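PDB 2P4P: polyamine export protein from Haemophilus ducreyi, which probably helps export cadaverine and putrescine from the cytoplasm, and is represented here by its C-terminal CorC_HlyC (transporter-associated) domain. Local coordinates for residues Thr17-Glu20 with Asp21-Ala25; Glu38-Gly41 with Gly42-Met45. One frame throughout, in Å; residues are numbered along the deposited sequence.

Contact 1. Residues Thr17-Glu20 with Asp21-Ala25; sequences TPLE and DVMRA
Helix 19-25 of the CorC_HlyC domain begins after Pro18, its N-cap residue, whose carbonyl O takes a weak, long bond from Val22 N (3.3 Å). The next two bonds are shorter: Met23 N reaches Leu19 O at 3.0 Å in a straight N-H...O line (180°), and Arg24 N donates to Glu20 O at 2.9 Å. On the buried side, Leu19 CD1 lies 4.0 Å from the CE methyl of Met23, a selenomethionine whose chain is bent at chi2 and chi3, the two side chains crossing at a slant. Ile40 and Phe43 of helix 40-48 pack on Leu19. Before the helix, Thr17 turns its methyl inward, CG2 lying opposite the backbone N across the CA-CB bond, and meets Val22 CG2 tightly at 3.4 Å, the two side chains crossing at about a right angle; its hydroxyl bonds to Asp14 O. On the outer side Pro18 CG rests 3.6 Å from Asp21 OD2. The other oxygen, OD1, forms a salt bridge with Arg24 NH1 (2.8 Å), lying in the guanidinium plane while NH1 stands 43° out of the carboxylate plane. Glu20 O sits over the centre of one guanidinium face, 3.9 Å above its plane.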
ATOM      1  N   THR A  17      -0.719 -15.219   1.271  1.00 22.41           N
ATOM      2  CA  THR A  17      -0.732 -15.915  -0.013  1.00 23.15           C
ATOM      3  C   THR A  17       0.377 -16.948  -0.026  1.00 22.69           C
ATOM      4  O   THR A  17       1.491 -16.631   0.312  1.00 21.65           O
ATOM      5  CB  THR A  17      -0.481 -14.947  -1.166  1.00 23.14           C
ATOM      6  OG1 THR A  17      -1.440 -13.880  -1.116  1.00 26.30           O
ATOM      7  CG2 THR A  17      -0.546 -15.665  -2.523  1.00 24.54           C
ATOM      8  N   PRO A  18       0.068 -18.208  -0.412  1.00 22.91           N
ATOM      9  CA  PRO A  18       1.136 -19.194  -0.569  1.00 22.53           C
ATOM     10  C   PRO A  18       2.322 -18.644  -1.378  1.00 22.30           C
ATOM     11  O   PRO A  18       2.138 -17.969  -2.399  1.00 21.92           O
ATOM     12  CB  PRO A  18       0.437 -20.339  -1.311  1.00 22.52           C
ATOM     13  CG  PRO A  18      -0.977 -20.260  -0.814  1.00 23.39           C
ATOM     14  CD  PRO A  18      -1.266 -18.792  -0.651  1.00 23.92           C
ATOM     15  N   LEU A  19       3.527 -18.923  -0.900  1.00 22.19           N
ATOM     16  CA  LEU A  19       4.754 -18.479  -1.523  1.00 23.18           C
ATOM     17  C   LEU A  19       4.851 -18.889  -3.000  1.00 23.99           C
ATOM     18  O   LEU A  19       5.180 -18.071  -3.860  1.00 24.09           O
ATOM     19  CB  LEU A  19       5.946 -19.020  -0.733  1.00 22.58           C
ATOM     20  CG  LEU A  19       7.319 -18.807  -1.345  1.00 23.18           C
ATOM     21  CD1 LEU A  19       7.605 -17.291  -1.479  1.00 18.85           C
ATOM     22  CD2 LEU A  19       8.368 -19.497  -0.486  1.00 21.29           C
ATOM     23  N   GLU A  20       4.558 -20.154  -3.269  1.00 25.02           N
ATOM     24  CA  GLU A  20       4.628 -20.747  -4.619  1.00 26.05           C
ATOM     25  C   GLU A  20       3.678 -20.084  -5.609  1.00 25.68           C
ATOM     26  O   GLU A  20       4.021 -19.919  -6.759  1.00 25.42           O
ATOM     27  CB  GLU A  20       4.276 -22.231  -4.556  1.00 26.39           C
ATOM     28  CG  GLU A  20       5.287 -23.083  -3.790  1.00 32.04           C
ATOM     29  CD  GLU A  20       5.395 -22.689  -2.322  1.00 38.06           C
ATOM     30  OE1 GLU A  20       4.355 -22.693  -1.617  1.00 40.49           O
ATOM     31  OE2 GLU A  20       6.522 -22.347  -1.894  1.00 40.83           O
ATOM     32  N   ASP A  21       2.482 -19.736  -5.140  1.00 25.92           N
ATOM     33  CA  ASP A  21       1.476 -19.026  -5.936  1.00 24.69           C
ATOM     34  C   ASP A  21       1.976 -17.663  -6.424  1.00 24.79           C
ATOM     35  O   ASP A  21       1.730 -17.290  -7.567  1.00 23.85           O
ATOM     36  CB  ASP A  21       0.205 -18.845  -5.103  1.00 24.57           C
ATOM     37  CG  ASP A  21      -0.598 -20.135  -4.988  1.00 25.22           C
ATOM     38  OD1 ASP A  21      -0.124 -21.145  -5.523  1.00 28.51           O
ATOM     39  OD2 ASP A  21      -1.683 -20.125  -4.370  1.00 25.56           O
ATOM     40  N   VAL A  22       2.648 -16.935  -5.535  1.00 23.92           N
ATOM     41  CA  VAL A  22       3.260 -15.625  -5.842  1.00 24.16           C
ATOM     42  C   VAL A  22       4.435 -15.756  -6.791  1.00 24.13           C
ATOM     43  O   VAL A  22       4.482 -15.074  -7.806  1.00 23.32           O
ATOM     44  CB  VAL A  22       3.724 -14.905  -4.549  1.00 24.13           C
ATOM     45  CG1 VAL A  22       4.446 -13.567  -4.862  1.00 23.44           C
ATOM     46  CG2 VAL A  22       2.533 -14.661  -3.643  1.00 25.26           C
HETATM   47  N   MSE A  23       5.365 -16.649  -6.469  1.00 24.06           N
HETATM   48  CA  MSE A  23       6.488 -16.961  -7.380  1.00 23.39           C
HETATM   49  C   MSE A  23       5.988 -17.323  -8.777  1.00 23.87           C
HETATM   50  O   MSE A  23       6.533 -16.849  -9.757  1.00 23.89           O
HETATM   51  CB  MSE A  23       7.362 -18.131  -6.864  1.00 23.65           C
HETATM   52  CG  MSE A  23       7.997 -18.027  -5.504  1.00 20.69           C
HETATM   53 SE   MSE A  23       9.223 -16.542  -5.265  1.00 33.18          SE
HETATM   54  CE  MSE A  23       7.997 -15.092  -4.833  1.00 26.67           C
ATOM     55  N   ARG A  24       5.010 -18.230  -8.868  1.00 24.68           N
ATOM     56  CA  ARG A  24       4.436 -18.633 -10.156  1.00 26.53           C
ATOM     57  C   ARG A  24       3.858 -17.452 -10.937  1.00 25.59           C
ATOM     58  O   ARG A  24       4.191 -17.249 -12.105  1.00 24.96           O
ATOM     59  CB  ARG A  24       3.377 -19.737  -9.979  1.00 26.03           C
ATOM     60  CG  ARG A  24       2.395 -19.878 -11.132  1.00 29.07           C
ATOM     61  CD  ARG A  24       1.356 -21.002 -10.899  1.00 30.22           C
ATOM     62  NE  ARG A  24       1.836 -22.059  -9.993  1.00 37.27           N
ATOM     63  CZ  ARG A  24       1.447 -22.209  -8.726  1.00 38.73           C
ATOM     64  NH1 ARG A  24       0.571 -21.369  -8.184  1.00 41.18           N
ATOM     65  NH2 ARG A  24       1.925 -23.205  -7.996  1.00 40.16           N
ATOM     66  N   ALA A  25       3.005 -16.670 -10.289  1.00 24.77           N
ATOM     67  CA  ALA A  25       2.402 -15.517 -10.937  1.00 24.60           C
ATOM     68  C   ALA A  25       3.433 -14.470 -11.397  1.00 24.23           C
ATOM     69  O   ALA A  25       3.183 -13.756 -12.356  1.00 25.37           O
ATOM     70  CB  ALA A  25       1.378 -14.900 -10.045  1.00 25.05           C
TER

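Contact 2. Residues Glu38-Gly41 with Gly42-Met45; sequences ETIG and GFMM
Phe43 N donates to Thr39 O at 3.0 Å, Met44 N to Ile40 O at 2.9 Å and Met45 N to Gly41 O at 2.9 Å, three successive i+4 to i bonds that wind the chain into the first turns of helix 40-48. Thr39 is the N-cap. Its OG1 lies between the backbone N and the carbonyl carbon (chi1 71°), a position that aims the hydroxyl oxygen at the amide of Gly42, which donates to it at 3.2 Å. The cap therefore engages an amide of the first turn with a side-chain oxygen, while the backbone carbonyl of the same residue receives Phe43 N; the hydroxyl also has a weak bond to Gly15 O. The pair Gly41-Gly42 follows within this turn, and Gly41 shares a further backbone hydrogen bond with Gly15. On the side of the helix turned to helix 19-25, Ile40 sends its chain outward with CG1 opposite the backbone N (chi1 -174°), and its CD1 methyl comes to the edge of the Phe43 ring, near the ring plane and 4.5 Å from CD2. The same isoleucine also packs on Leu19, Val22 and Met23 of helix 19-25. Tyr60 meets the Phe43 ring edge-to-face. Met44 and Met45, both selenomethionines, carry their chains away from the first turn and reach Ile75 of strand 74-81. At their roots they still touch the preceding turn: Met44 CG lies 3.3 Å from Ile40 O, and Met45 CG 3.6 Å from Gly41 O.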
ATOM      1  N   GLU A  38       5.753 -21.032   4.302  1.00 33.58           N
ATOM      2  CA  GLU A  38       4.656 -21.438   3.424  1.00 32.50           C
ATOM      3  C   GLU A  38       4.087 -20.265   2.657  1.00 30.53           C
ATOM      4  O   GLU A  38       3.461 -20.453   1.605  1.00 29.46           O
ATOM      5  CB  GLU A  38       3.523 -22.053   4.252  1.00 32.73           C
ATOM      6  CG  GLU A  38       3.955 -23.155   5.192  1.00 35.55           C
ATOM      7  CD  GLU A  38       3.589 -24.552   4.699  1.00 39.89           C
ATOM      8  OE1 GLU A  38       2.923 -24.688   3.641  1.00 40.72           O
ATOM      9  OE2 GLU A  38       3.973 -25.528   5.388  1.00 41.96           O
ATOM     10  N   THR A  39       4.274 -19.058   3.198  1.00 27.71           N
ATOM     11  CA  THR A  39       3.607 -17.895   2.637  1.00 25.87           C
ATOM     12  C   THR A  39       4.597 -16.820   2.246  1.00 25.38           C
ATOM     13  O   THR A  39       5.731 -16.750   2.757  1.00 25.19           O
ATOM     14  CB  THR A  39       2.562 -17.269   3.597  1.00 25.57           C
ATOM     15  OG1 THR A  39       3.233 -16.628   4.678  1.00 23.83           O
ATOM     16  CG2 THR A  39       1.576 -18.321   4.173  1.00 24.11           C
ATOM     17  N   ILE A  40       4.141 -15.959   1.355  1.00 25.03           N
ATOM     18  CA  ILE A  40       4.959 -14.853   0.886  1.00 24.95           C
ATOM     19  C   ILE A  40       5.457 -13.943   2.026  1.00 24.83           C
ATOM     20  O   ILE A  40       6.625 -13.524   2.028  1.00 25.12           O
ATOM     21  CB  ILE A  40       4.240 -14.046  -0.244  1.00 24.78           C
ATOM     22  CG1 ILE A  40       5.189 -12.971  -0.811  1.00 24.63           C
ATOM     23  CG2 ILE A  40       2.851 -13.471   0.221  1.00 25.67           C
ATOM     24  CD1 ILE A  40       6.491 -13.596  -1.429  1.00 23.49           C
ATOM     25  N   GLY A  41       4.580 -13.620   2.969  1.00 25.31           N
ATOM     26  CA  GLY A  41       4.945 -12.754   4.084  1.00 25.23           C
ATOM     27  C   GLY A  41       5.935 -13.474   4.989  1.00 25.23           C
ATOM     28  O   GLY A  41       6.811 -12.849   5.545  1.00 25.02           O
ATOM     29  N   GLY A  42       5.780 -14.787   5.141  1.00 24.98           N
ATOM     30  CA  GLY A  42       6.701 -15.605   5.959  1.00 24.91           C
ATOM     31  C   GLY A  42       8.107 -15.550   5.391  1.00 24.94           C
ATOM     32  O   GLY A  42       9.060 -15.334   6.112  1.00 25.00           O
ATOM     33  N   PHE A  43       8.217 -15.752   4.085  1.00 25.23           N
ATOM     34  CA  PHE A  43       9.490 -15.651   3.364  1.00 25.53           C
ATOM     35  C   PHE A  43      10.086 -14.221   3.463  1.00 25.89           C
ATOM     36  O   PHE A  43      11.284 -14.040   3.692  1.00 24.93           O
ATOM     37  CB  PHE A  43       9.279 -16.150   1.918  1.00 26.25           C
ATOM     38  CG  PHE A  43      10.492 -15.981   1.028  1.00 27.81           C
ATOM     39  CD1 PHE A  43      11.646 -16.707   1.266  1.00 30.28           C
ATOM     40  CD2 PHE A  43      10.486 -15.046  -0.004  1.00 31.07           C
ATOM     41  CE1 PHE A  43      12.780 -16.522   0.460  1.00 31.06           C
ATOM     42  CE2 PHE A  43      11.604 -14.876  -0.811  1.00 32.63           C
ATOM     43  CZ  PHE A  43      12.746 -15.622  -0.567  1.00 29.26           C
HETATM   44  N   MSE A  44       9.244 -13.192   3.331  1.00 26.26           N
HETATM   45  CA  MSE A  44       9.725 -11.809   3.469  1.00 28.03           C
HETATM   46  C   MSE A  44      10.313 -11.556   4.851  1.00 26.01           C
HETATM   47  O   MSE A  44      11.375 -10.942   4.974  1.00 25.87           O
HETATM   48  CB  MSE A  44       8.592 -10.805   3.195  1.00 27.20           C
HETATM   49  CG  MSE A  44       8.227 -10.692   1.733  1.00 26.86           C
HETATM   50 SE   MSE A  44       6.791  -9.356   1.608  1.00 38.98          SE
HETATM   51  CE  MSE A  44       7.803  -7.753   1.995  1.00 25.03           C
HETATM   52  N   MSE A  45       9.607 -11.990   5.895  1.00 26.49           N
HETATM   53  CA  MSE A  45      10.132 -11.902   7.262  1.00 27.69           C
HETATM   54  C   MSE A  45      11.499 -12.593   7.419  1.00 25.57           C
HETATM   55  O   MSE A  45      12.433 -12.026   7.986  1.00 24.53           O
HETATM   56  CB  MSE A  45       9.102 -12.429   8.279  1.00 28.24           C
HETATM   57  CG  MSE A  45       8.025 -11.403   8.554  1.00 28.57           C
HETATM   58 SE   MSE A  45       6.673 -12.063   9.831  1.00 37.58          SE
HETATM   59  CE  MSE A  45       7.788 -12.166  11.443  1.00 32.87           C
TER

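Overall arrangement
From the N terminus, strand 10-14 leads into contact 1, which takes in the N-cap and helix 19-25; an intervening loop then brings the chain to contact 2 and the start of helix 40-48. The two contacts stand in series, neither crossing the other, and each winds a local helical turn without closing a long loop. Their centres are about 10 Å apart and they meet directly. Probable backbone hydrogen bonds join Thr17 O to Ile40 N and Leu19 N to Glu38 O, so the two helix starts are held together. Val22 CG2 packs against Ile40 CB where the helices meet, and Ile40 also reaches Leu78, tying the helix pair to strand 74-81 of the antiparallel sheet.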